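Local atomic coordinates of phosphate ABC transporter, periplasmic phosphate-binding protein (Borrelia burgdorferi, PDB entry 4N13), a protein that binds inorganic phosphate with micromolar affinity as the solute-binding component of the PstSACB ABC transporter for phosphate import. Residues A[116-121]-A[126-131]; A[175-178]-A[182-185]. All coordinates share one frame; numbering follows the deposited sequence.

Contact 1: residues A[116-121]-A[126-131]; sequences QNWKQV and AKINFI
Trp118 and Ile128 meet through matching first torsions: in each, the leading branch (CG of Trp118, chi1 -67°; CG1 of Ile128, chi1 -60°) stands anti to the carbonyl carbon, and the two side chains cross at about a right angle. Ile128 CG1 therefore sits squarely over the pyrrole part of the indole, 3.5 Å from the five-ring centroid and 6° off its normal, a CH-pi contact. Farther along the ring, Ile128 CG2 comes within 4.0 Å of Trp118 CZ2, while the indole N-H is spent on His182 O.

The backbones meet in a single bridge at Asn117 and Lys127. Ile128 N donates to Gln116 O at 2.8 Å, and Trp118 N to Ala126 O at 2.9 Å, the bonds on the two sides of the bridge pair. Asn117 OD1 takes two backbone donors: Lys119 N, in the carboxamide plane and on a lone pair, and Ala126 N at 3.1 Å, from above that plane. One side-chain oxygen thus closes the turn and also holds the returning chain, while Asn117 ND2 reaches Asp125 OD1.

Lys127 bends beyond CB to run beside Gln116, where its NZ donates to Gln116 OE1 at 2.6 Å. The neighbouring turn is braced by Gln120 OE1, which accepts from both Gln116 N and Asn117 N.

The bond from Lys119 N to Asn117 OD1 defines an Asx turn, here leading into the 3-10 segment 118-120. With the isolated bridge, it closes a compact loop between helix 104-111 and strand 129-133 of the periplasmic binding protein fold, away from the annotated phosphate site.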
ATOM      1  N   GLN A 116      18.360  16.288  -7.068  1.00  9.79           N
ATOM      2  CA  GLN A 116      19.473  15.425  -6.650  1.00 10.78           C
ATOM      3  C   GLN A 116      20.383  16.015  -5.591  1.00 10.28           C
ATOM      4  O   GLN A 116      21.387  15.400  -5.223  1.00 10.85           O
ATOM      5  CB  GLN A 116      20.307  14.972  -7.849  1.00 12.99           C
ATOM      6  CG  GLN A 116      19.525  14.076  -8.754  1.00 13.93           C
ATOM      7  CD  GLN A 116      20.361  13.390  -9.791  1.00 15.97           C
ATOM      8  OE1 GLN A 116      21.580  13.196  -9.616  1.00 18.74           O
ATOM      9  NE2 GLN A 116      19.715  12.991 -10.884  1.00 17.93           N
ATOM     10  N   ASN A 117      20.047  17.192  -5.089  1.00 10.36           N
ATOM     11  CA  ASN A 117      20.802  17.777  -3.998  1.00 10.44           C
ATOM     12  C   ASN A 117      19.798  18.372  -3.033  1.00 10.31           C
ATOM     13  O   ASN A 117      18.847  19.026  -3.450  1.00 11.22           O
ATOM     14  CB  ASN A 117      21.790  18.824  -4.544  1.00 11.60           C
ATOM     15  CG  ASN A 117      22.734  19.373  -3.484  1.00 13.31           C
ATOM     16  OD1 ASN A 117      22.311  19.871  -2.444  1.00 13.82           O
ATOM     17  ND2 ASN A 117      24.029  19.285  -3.752  1.00 15.54           N
ATOM     18  N   TRP A 118      19.970  18.108  -1.742  1.00  9.64           N
ATOM     19  CA  TRP A 118      19.020  18.572  -0.742  1.00 10.09           C
ATOM     20  C   TRP A 118      18.863  20.094  -0.782  1.00 11.45           C
ATOM     21  O   TRP A 118      17.813  20.583  -0.412  1.00 13.12           O
ATOM     22  CB  TRP A 118      19.420  18.094   0.655  1.00 10.13           C
ATOM     23  CG  TRP A 118      19.314  16.594   0.826  1.00 10.18           C
ATOM     24  CD1 TRP A 118      20.340  15.681   0.883  1.00  9.19           C
ATOM     25  CD2 TRP A 118      18.105  15.839   0.968  1.00 10.37           C
ATOM     26  NE1 TRP A 118      19.837  14.408   1.034  1.00  9.23           N
ATOM     27  CE2 TRP A 118      18.470  14.481   1.106  1.00  9.57           C
ATOM     28  CE3 TRP A 118      16.746  16.180   0.982  1.00 12.48           C
ATOM     29  CZ2 TRP A 118      17.528  13.479   1.258  1.00 11.46           C
ATOM     30  CZ3 TRP A 118      15.819  15.173   1.135  1.00 14.25           C
ATOM     31  CH2 TRP A 118      16.217  13.841   1.268  1.00 13.13           C
ATOM     32  N   LYS A 119      19.873  20.822  -1.258  1.00 11.80           N
ATOM     33  CA  LYS A 119      19.805  22.297  -1.323  1.00 12.95           C
ATOM     34  C   LYS A 119      18.724  22.762  -2.284  1.00 12.56           C
ATOM     35  O   LYS A 119      18.214  23.874  -2.138  1.00 12.12           O
ATOM     36  CB  LYS A 119      21.153  22.922  -1.724  1.00 14.49           C
ATOM     37  CG  LYS A 119      21.451  22.913  -3.221  1.00 16.25           C
ATOM     38  CD  LYS A 119      22.859  23.388  -3.540  1.00 16.68           C
ATOM     39  CE  LYS A 119      23.163  23.319  -5.013  1.00 18.07           C
ATOM     40  NZ  LYS A 119      24.497  23.903  -5.341  1.00 20.05           N
ATOM     41  N   GLN A 120      18.378  21.937  -3.269  1.00 12.70           N
ATOM     42  CA  GLN A 120      17.405  22.339  -4.269  1.00 11.11           C
ATOM     43  C   GLN A 120      16.033  22.573  -3.652  1.00 12.85           C
ATOM     44  O   GLN A 120      15.244  23.335  -4.203  1.00 13.73           O
ATOM     45  CB  GLN A 120      17.351  21.313  -5.386  1.00 10.85           C
ATOM     46  CG  GLN A 120      18.656  21.216  -6.165  1.00 12.42           C
ATOM     47  CD  GLN A 120      18.577  20.170  -7.228  1.00 12.10           C
ATOM     48  OE1 GLN A 120      18.460  18.989  -6.931  1.00 13.02           O
ATOM     49  NE2 GLN A 120      18.609  20.599  -8.486  1.00 14.54           N
ATOM     50  N   VAL A 121      15.771  21.936  -2.516  1.00 12.25           N
ATOM     51  CA  VAL A 121      14.548  22.167  -1.752  1.00 16.59           C
ATOM     52  C   VAL A 121      14.836  22.886  -0.417  1.00 17.49           C
ATOM     53  O   VAL A 121      14.035  22.815   0.521  1.00 20.19           O
ATOM     54  CB  VAL A 121      13.796  20.846  -1.461  1.00 17.12           C
ATOM     55  CG1 VAL A 121      13.334  20.223  -2.757  1.00 16.80           C
ATOM     56  CG2 VAL A 121      14.645  19.879  -0.668  1.00 17.60           C
ATOM     57  N   ALA A 126      24.190  19.050  -0.143  1.00 15.00           N
ATOM     58  CA  ALA A 126      24.573  17.650  -0.051  1.00 14.68           C
ATOM     59  C   ALA A 126      23.838  16.874  -1.118  1.00 13.75           C
ATOM     60  O   ALA A 126      22.627  16.977  -1.239  1.00 12.75           O
ATOM     61  CB  ALA A 126      24.240  17.096   1.318  1.00 15.96           C
ATOM     62  N   LYS A 127      24.581  16.106  -1.904  1.00 13.09           N
ATOM     63  CA  LYS A 127      23.994  15.250  -2.914  1.00 13.38           C
ATOM     64  C   LYS A 127      23.075  14.246  -2.215  1.00 11.36           C
ATOM     65  O   LYS A 127      23.369  13.763  -1.121  1.00 12.16           O
ATOM     66  CB  LYS A 127      25.102  14.530  -3.677  1.00 17.16           C
ATOM     67  CG  LYS A 127      24.641  13.588  -4.763  1.00 22.05           C
ATOM     68  CD  LYS A 127      24.350  14.343  -6.053  1.00 26.99           C
ATOM     69  CE  LYS A 127      23.962  13.401  -7.179  1.00 27.57           C
ATOM     70  NZ  LYS A 127      23.690  14.136  -8.425  1.00 27.09           N
ATOM     71  N   ILE A 128      21.934  13.960  -2.830  1.00  8.57           N
ATOM     72  CA  ILE A 128      20.986  12.988  -2.290  1.00  7.70           C
ATOM     73  C   ILE A 128      21.410  11.585  -2.714  1.00  7.49           C
ATOM     74  O   ILE A 128      21.550  11.305  -3.909  1.00  8.70           O
ATOM     75  CB  ILE A 128      19.566  13.251  -2.821  1.00  8.19           C
ATOM     76  CG1 ILE A 128      19.105  14.652  -2.419  1.00  9.26           C
ATOM     77  CG2 ILE A 128      18.600  12.180  -2.320  1.00  9.27           C
ATOM     78  CD1 ILE A 128      17.717  15.027  -2.905  1.00  9.91           C
ATOM     79  N   ASN A 129      21.565  10.700  -1.737  1.00  6.69           N
ATOM     80  CA  ASN A 129      21.744   9.285  -1.998  1.00  6.74           C
ATOM     81  C   ASN A 129      20.393   8.590  -1.875  1.00  6.42           C
ATOM     82  O   ASN A 129      19.891   8.343  -0.778  1.00  8.60           O
ATOM     83  CB  ASN A 129      22.760   8.697  -1.028  1.00  7.13           C
ATOM     84  CG  ASN A 129      24.155   9.061  -1.390  1.00  8.00           C
ATOM     85  OD1 ASN A 129      24.557   8.914  -2.546  1.00  9.78           O
ATOM     86  ND2 ASN A 129      24.920   9.550  -0.420  1.00  7.94           N
ATOM     87  N   PHE A 130      19.790   8.323  -3.018  1.00  7.54           N
ATOM     88  CA  PHE A 130      18.491   7.676  -3.088  1.00  7.00           C
ATOM     89  C   PHE A 130      18.663   6.169  -3.025  1.00  7.42           C
ATOM     90  O   PHE A 130      19.362   5.579  -3.861  1.00  8.67           O
ATOM     91  CB  PHE A 130      17.806   8.081  -4.393  1.00  8.59           C
ATOM     92  CG  PHE A 130      16.590   7.278  -4.725  1.00  9.28           C
ATOM     93  CD1 PHE A 130      15.625   7.016  -3.758  1.00  8.38           C
ATOM     94  CD2 PHE A 130      16.386   6.820  -6.023  1.00  9.29           C
ATOM     95  CE1 PHE A 130      14.491   6.275  -4.082  1.00  9.56           C
ATOM     96  CE2 PHE A 130      15.238   6.100  -6.351  1.00  9.70           C
ATOM     97  CZ  PHE A 130      14.295   5.831  -5.382  1.00  9.97           C
ATOM     98  N   ILE A 131      18.004   5.544  -2.047  1.00  6.30           N
ATOM     99  CA  ILE A 131      18.016   4.096  -1.857  1.00  6.61           C
ATOM    100  C   ILE A 131      16.681   3.589  -2.382  1.00  6.53           C
ATOM    101  O   ILE A 131      15.624   3.972  -1.881  1.00  7.66           O
ATOM    102  CB  ILE A 131      18.166   3.750  -0.381  1.00  6.77           C
ATOM    103  CG1 ILE A 131      19.502   4.312   0.149  1.00  8.67           C
ATOM    104  CG2 ILE A 131      18.082   2.253  -0.172  1.00  7.56           C
ATOM    105  CD1 ILE A 131      19.559   4.415   1.673  1.00  8.34           C
TER

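Contact 2: residues A[175-178]-A[182-185]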
ATOM      1  N   GLU A 175      18.964  -0.569   7.057  1.00  6.55           N
ATOM      2  CA  GLU A 175      20.396  -0.691   7.276  1.00  7.76           C
ATOM      3  C   GLU A 175      21.196   0.210   6.348  1.00  6.70           C
ATOM      4  O   GLU A 175      22.122   0.904   6.762  1.00  7.14           O
ATOM      5  CB  GLU A 175      20.862  -2.136   7.129  1.00 10.80           C
ATOM      6  CG  GLU A 175      22.316  -2.305   7.564  1.00 16.42           C
ATOM      7  CD  GLU A 175      22.748  -3.751   7.646  1.00 21.95           C
ATOM      8  OE1 GLU A 175      22.431  -4.394   8.664  1.00 25.66           O
ATOM      9  OE2 GLU A 175      23.390  -4.244   6.696  1.00 24.67           O
ATOM     10  N   LYS A 176      20.822   0.233   5.081  1.00  6.67           N
ATOM     11  CA  LYS A 176      21.528   1.038   4.104  1.00  6.25           C
ATOM     12  C   LYS A 176      21.402   2.536   4.433  1.00  6.15           C
ATOM     13  O   LYS A 176      22.358   3.286   4.317  1.00  7.16           O
ATOM     14  CB  LYS A 176      21.010   0.742   2.685  1.00  6.84           C
ATOM     15  CG  LYS A 176      21.792   1.436   1.574  1.00  7.07           C
ATOM     16  CD  LYS A 176      23.207   0.912   1.387  1.00  6.57           C
ATOM     17  CE  LYS A 176      23.250  -0.499   0.841  1.00  7.57           C
ATOM     18  NZ  LYS A 176      24.654  -0.975   0.692  1.00  9.53           N
ATOM     19  N   THR A 177      20.215   2.971   4.846  1.00  6.25           N
ATOM     20  CA  THR A 177      19.994   4.370   5.184  1.00  6.64           C
ATOM     21  C   THR A 177      20.886   4.739   6.382  1.00  6.96           C
ATOM     22  O   THR A 177      21.497   5.817   6.413  1.00  8.85           O
ATOM     23  CB  THR A 177      18.509   4.622   5.502  1.00  7.61           C
ATOM     24  OG1 THR A 177      17.726   4.346   4.339  1.00  8.72           O
ATOM     25  CG2 THR A 177      18.276   6.059   5.893  1.00  7.71           C
ATOM     26  N   SER A 178      20.999   3.830   7.341  1.00  6.22           N
ATOM     27  CA  SER A 178      21.815   4.065   8.527  1.00  8.61           C
ATOM     28  C   SER A 178      23.297   4.200   8.196  1.00  8.51           C
ATOM     29  O   SER A 178      24.024   4.862   8.919  1.00 12.36           O
ATOM     30  CB  SER A 178      21.576   2.963   9.562  1.00  9.70           C
ATOM     31  OG  SER A 178      22.277   1.762   9.292  1.00 12.18           O
ATOM     32  N   HIS A 182      23.315  11.344   3.904  1.00  8.03           N
ATOM     33  CA  HIS A 182      22.370  12.157   3.148  1.00  8.68           C
ATOM     34  C   HIS A 182      21.431  11.335   2.292  1.00  8.30           C
ATOM     35  O   HIS A 182      21.153  11.689   1.149  1.00  8.64           O
ATOM     36  CB  HIS A 182      23.137  13.172   2.315  1.00 12.96           C
ATOM     37  CG  HIS A 182      24.029  14.046   3.140  1.00 16.86           C
ATOM     38  ND1 HIS A 182      25.403  14.025   3.037  1.00 19.51           N
ATOM     39  CD2 HIS A 182      23.737  14.962   4.095  1.00 21.60           C
ATOM     40  CE1 HIS A 182      25.920  14.892   3.889  1.00 19.84           C
ATOM     41  NE2 HIS A 182      24.931  15.476   4.543  1.00 22.22           N
ATOM     42  N   SER A 183      20.902  10.258   2.870  1.00  6.67           N
ATOM     43  CA  SER A 183      20.156   9.263   2.136  1.00  6.02           C
ATOM     44  C   SER A 183      18.673   9.292   2.463  1.00  5.41           C
ATOM     45  O   SER A 183      18.243   9.812   3.488  1.00  6.56           O
ATOM     46  CB  SER A 183      20.742   7.876   2.392  1.00  6.61           C
ATOM     47  OG  SER A 183      20.593   7.523   3.727  1.00  7.95           O
ATOM     48  N   ILE A 184      17.902   8.730   1.540  1.00  5.78           N
ATOM     49  CA  ILE A 184      16.457   8.615   1.656  1.00  5.09           C
ATOM     50  C   ILE A 184      16.039   7.288   1.015  1.00  5.84           C
ATOM     51  O   ILE A 184      16.512   6.933  -0.072  1.00  6.36           O
ATOM     52  CB  ILE A 184      15.705   9.823   1.012  1.00  6.67           C
ATOM     53  CG1 ILE A 184      14.189   9.652   1.155  1.00  6.89           C
ATOM     54  CG2 ILE A 184      16.108  10.045  -0.455  1.00  7.19           C
ATOM     55  CD1 ILE A 184      13.417  10.895   0.764  1.00  7.85           C
ATOM     56  N   GLY A 185      15.129   6.584   1.678  1.00  5.55           N
ATOM     57  CA  GLY A 185      14.543   5.355   1.171  1.00  5.81           C
ATOM     58  C   GLY A 185      13.097   5.229   1.601  1.00  5.17           C
ATOM     59  O   GLY A 185      12.588   6.086   2.332  1.00  6.26           O
TER
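Thr177 and Ser183 bring helix 170-179 closest to strand 183-188 here, with their CA atoms 5.8 Å apart and no hydrogen bond passing directly between 175-178 and 182-185. The CA-CB bond of Ser183 points toward the helix, and its chi1 of 64° sets OG between its own backbone N and carbonyl carbon. From there the hydroxyl oxygen lies 3.5 Å from Thr177 CG2 and 3.3 Å from Thr177 O; its hydrogen bond is instead with Thr180 O, in the turn that joins helix to strand.

Thr177 divides its two branches between the helix and the interface. OG1 is anti to the carbonyl carbon (chi1 -63°) and bonds to Val173 O, one helical turn back, which leaves CG2 as the branch nearest Ser183 OG. Two residues along the strand, Gly185 has no side chain, and its N lies 4.3 Å from Thr177 OG1, so the helix passes close to bare backbone. Ile92 and Ile131, on the two strands that flank 183-188, also touch Thr177; Ile131 CD1 comes against OG1, the hydroxyl branch.

All three touching residues are buried, yet the two segments cover just 116 Å² of each other, both sides summed. Both hydroxyls are satisfied by main-chain carbonyls of the helix and its exit turn. This is consistent with direct contact between the two segments resting on van der Waals approach, with the hydroxyls' bonds kept local to the helix and turn.

In the fold
Strand pairing joins the two contacts: 129-133 and 183-188 run parallel as neighbours in the sheet, and Ile131 N lies 2.8 Å from Ile184 O, a probable hydrogen bond. Contact 1 lies partly buried at the edge of the fold, where a loop folds against the approach to its strand; the touching residues of contact 2 are all buried, with a helix laid on the next strand. Their chemistry follows this placing: several direct hydrogen bonds cross contact 1, whereas none crosses contact 2. Trp118 and Ile131 of contact 1 reach contact 2 at His182 and Thr177. Gly185 lies about 10 Å from the side chain of Ser139, a phosphate-binding residue by similarity, whereas contact 1 is away from the annotated sites.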